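Local coordinates for minor structural protein 5 (Lactococcus phage Tuc2009, PDB 5E7T) that probably serves as an accessory protein of the phage tail baseplate, with a BppA-type domain that may help the virion recognise host-surface saccharides, at residues W97-R111 / C123-L135. Numbering follows the deposited sequence.
Sequences WNVPAGTTISAFWMR and CTIDLPKDPSKML. With SO4 (sulfate ion), chain H.
P131 lies over one face of the W97 indole, its CD 3.3 Å from the six-membered ring's centroid in a CH-pi contact; V99 CG2 sits over the opposite face. A trans chi1 (179°) swings the W97 ring across the proline, while L135 CD2 touches W97 CB. Along the chain, the F108 ring takes L127 CB squarely over its centre, 3.6 Å from the centroid, and has P128 O at its edge. R111 CZ lies over one face of W109 and A107 O over the other, both toward the rim, with D126 OD1 at the edge, its carboxylate nearly coplanar with the indole. Side-on, R111 NE and NH2 share T124 OG1, NE at 2.9 Å, the oxygen only 4° out of the guanidinium plane; with W109 against it, this limits how the guanidinium can turn. With chi1 at -177° the OG1 of T124 points away from its own N and toward the guanidinium. Beneath, M110 N gives to I125 O at 3.0 Å, and L127 N meets F108 O almost straight. D130 OD1 accepts from S132 N, closing an Asx turn, and also from S132 OG. A sulfate, probably from the crystallisation liquor, is held by A107 N. W109-R111 and T124-D126 form the antiparallel hairpin 104-114/121-126, with 121-126 outermost within this chain; the following loop packs on W97 ending strand 85-98 of the other sheet, and F108 meets F94 and F173 between the sheets, consistent with BppA's galactose-binding-domain-like beta-sandwich.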
# COMPACT_ATOMS: atom_id res chain seq x y z
N TRP B 97 -53.81 17.25 42.97
CA TRP B 97 -54.80 16.21 42.69
C TRP B 97 -56.15 16.88 42.36
O TRP B 97 -56.88 17.27 43.26
CB TRP B 97 -54.90 15.23 43.87
CG TRP B 97 -55.91 14.13 43.69
CD1 TRP B 97 -57.22 14.16 44.07
CD2 TRP B 97 -55.69 12.85 43.10
NE1 TRP B 97 -57.85 13.00 43.69
CE2 TRP B 97 -56.93 12.17 43.10
CE3 TRP B 97 -54.58 12.21 42.53
CZ2 TRP B 97 -57.07 10.87 42.62
CZ3 TRP B 97 -54.72 10.93 42.04
CH2 TRP B 97 -55.96 10.27 42.08
N ASN B 98 -56.44 17.05 41.06
CA ASN B 98 -57.66 17.70 40.58
C ASN B 98 -58.55 16.71 39.88
O ASN B 98 -58.58 16.65 38.65
CB ASN B 98 -57.36 18.92 39.69
CG ASN B 98 -56.29 19.85 40.24
OD1 ASN B 98 -55.15 19.88 39.75
ND2 ASN B 98 -56.63 20.61 41.29
N VAL B 99 -59.25 15.90 40.67
CA VAL B 99 -60.17 14.86 40.22
C VAL B 99 -61.57 15.17 40.81
O VAL B 99 -61.81 15.00 42.02
CB VAL B 99 -59.65 13.45 40.55
CG1 VAL B 99 -60.66 12.38 40.18
CG2 VAL B 99 -58.31 13.18 39.87
N PRO B 100 -62.49 15.64 39.96
CA PRO B 100 -63.83 16.02 40.44
C PRO B 100 -64.70 14.87 40.92
O PRO B 100 -64.25 13.72 40.96
CB PRO B 100 -64.45 16.72 39.22
CG PRO B 100 -63.32 17.05 38.33
CD PRO B 100 -62.35 15.93 38.52
N ALA B 101 -65.95 15.20 41.31
CA ALA B 101 -66.96 14.28 41.83
C ALA B 101 -67.30 13.11 40.89
O ALA B 101 -67.20 11.94 41.29
CB ALA B 101 -68.21 15.04 42.19
N GLY B 102 -67.68 13.44 39.66
CA GLY B 102 -68.07 12.45 38.66
C GLY B 102 -66.95 11.60 38.13
O GLY B 102 -67.20 10.51 37.61
N THR B 103 -65.70 12.07 38.29
CA THR B 103 -64.51 11.43 37.75
C THR B 103 -63.93 10.35 38.69
O THR B 103 -63.66 10.58 39.87
CB THR B 103 -63.49 12.48 37.33
OG1 THR B 103 -64.20 13.55 36.71
CG2 THR B 103 -62.47 11.93 36.35
N THR B 104 -63.73 9.17 38.09
CA THR B 104 -63.26 7.93 38.67
C THR B 104 -61.86 7.55 38.15
O THR B 104 -61.59 7.62 36.94
CB THR B 104 -64.33 6.88 38.39
OG1 THR B 104 -65.47 7.21 39.16
CG2 THR B 104 -63.88 5.46 38.70
N ILE B 105 -60.99 7.15 39.08
CA ILE B 105 -59.63 6.71 38.81
C ILE B 105 -59.64 5.18 38.74
O ILE B 105 -60.07 4.52 39.69
CB ILE B 105 -58.70 7.20 39.95
CG1 ILE B 105 -58.59 8.73 39.97
CG2 ILE B 105 -57.34 6.53 39.90
CD1 ILE B 105 -57.73 9.39 38.86
N SER B 106 -59.16 4.62 37.62
CA SER B 106 -59.05 3.18 37.47
C SER B 106 -57.77 2.82 36.71
O SER B 106 -57.21 3.66 36.01
CB SER B 106 -60.28 2.59 36.80
OG SER B 106 -60.33 2.94 35.43
N ALA B 107 -57.30 1.57 36.88
CA ALA B 107 -56.08 0.96 36.33
C ALA B 107 -54.90 1.90 36.50
O ALA B 107 -54.24 2.30 35.54
CB ALA B 107 -56.27 0.55 34.88
N PHE B 108 -54.70 2.32 37.75
CA PHE B 108 -53.65 3.26 38.12
C PHE B 108 -52.49 2.45 38.62
O PHE B 108 -52.50 2.02 39.79
CB PHE B 108 -54.16 4.29 39.17
CG PHE B 108 -53.18 5.39 39.50
CD1 PHE B 108 -52.12 5.70 38.64
CD2 PHE B 108 -53.31 6.13 40.67
CE1 PHE B 108 -51.20 6.70 38.96
CE2 PHE B 108 -52.39 7.15 40.99
CZ PHE B 108 -51.34 7.42 40.14
N TRP B 109 -51.50 2.21 37.75
CA TRP B 109 -50.33 1.40 38.07
C TRP B 109 -49.10 1.62 37.17
O TRP B 109 -49.19 2.32 36.17
CB TRP B 109 -50.69 -0.10 38.09
CG TRP B 109 -51.71 -0.57 37.08
CD1 TRP B 109 -52.93 -1.11 37.37
CD2 TRP B 109 -51.56 -0.65 35.65
NE1 TRP B 109 -53.57 -1.48 36.20
CE2 TRP B 109 -52.76 -1.20 35.13
CE3 TRP B 109 -50.57 -0.23 34.74
CZ2 TRP B 109 -52.96 -1.38 33.76
CZ3 TRP B 109 -50.76 -0.46 33.39
CH2 TRP B 109 -51.95 -1.00 32.91
N MET B 110 -47.94 1.02 37.56
CA MET B 110 -46.67 0.97 36.80
C MET B 110 -46.52 -0.50 36.49
O MET B 110 -46.34 -1.31 37.41
CB MET B 110 -45.49 1.44 37.63
CG MET B 110 -45.30 2.91 37.61
SD MET B 110 -44.02 3.32 38.79
CE MET B 110 -44.24 5.01 38.85
N ARG B 111 -46.71 -0.87 35.23
CA ARG B 111 -46.78 -2.28 34.90
C ARG B 111 -46.10 -2.71 33.61
O ARG B 111 -46.22 -2.04 32.57
CB ARG B 111 -48.27 -2.68 34.89
CG ARG B 111 -48.72 -3.84 34.00
CD ARG B 111 -50.19 -4.19 34.19
NE ARG B 111 -50.58 -4.21 35.59
CZ ARG B 111 -51.82 -4.40 36.05
NH1 ARG B 111 -52.83 -4.61 35.20
NH2 ARG B 111 -52.07 -4.35 37.35
N CYS B 123 -45.34 -7.97 35.71
CA CYS B 123 -44.79 -7.39 36.93
C CYS B 123 -45.34 -6.00 37.05
O CYS B 123 -45.15 -5.16 36.17
CB CYS B 123 -43.27 -7.38 36.86
SG CYS B 123 -42.48 -7.02 38.44
N THR B 124 -46.11 -5.77 38.11
CA THR B 124 -46.84 -4.53 38.33
C THR B 124 -46.83 -4.01 39.79
O THR B 124 -46.47 -4.74 40.73
CB THR B 124 -48.26 -4.78 37.84
OG1 THR B 124 -49.03 -3.58 37.96
CG2 THR B 124 -48.94 -5.93 38.57
N ILE B 125 -47.27 -2.74 39.97
CA ILE B 125 -47.41 -2.06 41.24
C ILE B 125 -48.51 -1.00 41.15
O ILE B 125 -48.42 -0.08 40.35
CB ILE B 125 -46.08 -1.52 41.82
CG1 ILE B 125 -46.26 -1.02 43.27
CG2 ILE B 125 -45.39 -0.47 40.90
CD1 ILE B 125 -45.04 -0.82 43.97
N ASP B 126 -49.56 -1.17 41.96
CA ASP B 126 -50.69 -0.26 42.03
C ASP B 126 -50.24 1.03 42.72
O ASP B 126 -49.47 1.00 43.68
CB ASP B 126 -51.83 -0.88 42.85
CG ASP B 126 -52.85 -1.78 42.14
OD1 ASP B 126 -52.82 -1.84 40.88
OD2 ASP B 126 -53.70 -2.39 42.86
N LEU B 127 -50.73 2.16 42.21
CA LEU B 127 -50.44 3.47 42.77
C LEU B 127 -51.69 3.99 43.46
O LEU B 127 -52.77 3.45 43.18
CB LEU B 127 -49.90 4.42 41.69
CG LEU B 127 -48.55 4.03 41.08
CD1 LEU B 127 -48.01 5.15 40.24
CD2 LEU B 127 -47.55 3.64 42.14
N PRO B 128 -51.57 4.93 44.46
CA PRO B 128 -52.75 5.33 45.24
C PRO B 128 -53.91 5.86 44.43
O PRO B 128 -53.75 6.86 43.75
CB PRO B 128 -52.18 6.37 46.21
CG PRO B 128 -50.78 5.97 46.39
CD PRO B 128 -50.36 5.59 44.99
N LYS B 129 -55.08 5.20 44.54
CA LYS B 129 -56.31 5.58 43.83
C LYS B 129 -56.90 6.93 44.31
O LYS B 129 -57.62 7.55 43.52
CB LYS B 129 -57.34 4.44 43.86
CG LYS B 129 -57.42 3.64 42.53
CD LYS B 129 -57.65 2.11 42.69
CE LYS B 129 -56.85 1.28 41.71
NZ LYS B 129 -55.36 1.44 41.89
N ASP B 130 -56.56 7.44 45.53
CA ASP B 130 -57.02 8.76 46.01
C ASP B 130 -56.07 9.29 47.07
O ASP B 130 -56.31 9.13 48.25
CB ASP B 130 -58.48 8.74 46.54
CG ASP B 130 -59.01 10.11 46.96
OD1 ASP B 130 -58.20 11.07 47.03
OD2 ASP B 130 -60.26 10.23 47.19
N PRO B 131 -54.99 9.96 46.67
CA PRO B 131 -54.06 10.51 47.66
C PRO B 131 -54.40 11.95 48.07
O PRO B 131 -53.51 12.65 48.58
CB PRO B 131 -52.76 10.47 46.92
CG PRO B 131 -53.16 10.73 45.53
CD PRO B 131 -54.50 10.18 45.31
N SER B 132 -55.66 12.39 47.87
CA SER B 132 -56.01 13.77 48.18
C SER B 132 -55.80 14.16 49.63
O SER B 132 -55.49 15.32 49.90
CB SER B 132 -57.43 14.10 47.73
OG SER B 132 -58.38 13.36 48.47
N LYS B 133 -55.91 13.21 50.58
CA LYS B 133 -55.71 13.60 51.97
C LYS B 133 -54.26 13.40 52.42
O LYS B 133 -53.93 13.77 53.53
CB LYS B 133 -56.73 12.94 52.90
CG LYS B 133 -58.09 13.04 52.26
CD LYS B 133 -59.26 13.35 53.14
CE LYS B 133 -60.57 13.19 52.35
NZ LYS B 133 -60.55 13.89 51.02
N MET B 134 -53.37 12.96 51.51
CA MET B 134 -51.93 12.73 51.76
C MET B 134 -51.06 13.48 50.72
O MET B 134 -50.08 12.92 50.23
CB MET B 134 -51.62 11.21 51.68
CG MET B 134 -52.57 10.31 52.47
SD MET B 134 -54.00 9.79 51.48
CE MET B 134 -53.30 8.43 50.62
N LEU B 135 -51.43 14.71 50.35
CA LEU B 135 -50.67 15.44 49.33
C LEU B 135 -49.37 15.94 49.87
O LEU B 135 -49.27 16.21 51.05
CB LEU B 135 -51.47 16.61 48.71
CG LEU B 135 -52.76 16.29 47.93
CD1 LEU B 135 -53.41 17.54 47.46
CD2 LEU B 135 -52.50 15.40 46.74
S SO4 H . -58.31 -1.39 38.67
O1 SO4 H . -58.99 -2.29 39.60
O2 SO4 H . -58.16 -2.06 37.37
O3 SO4 H . -59.12 -0.18 38.52
O4 SO4 H . -56.96 -1.06 39.21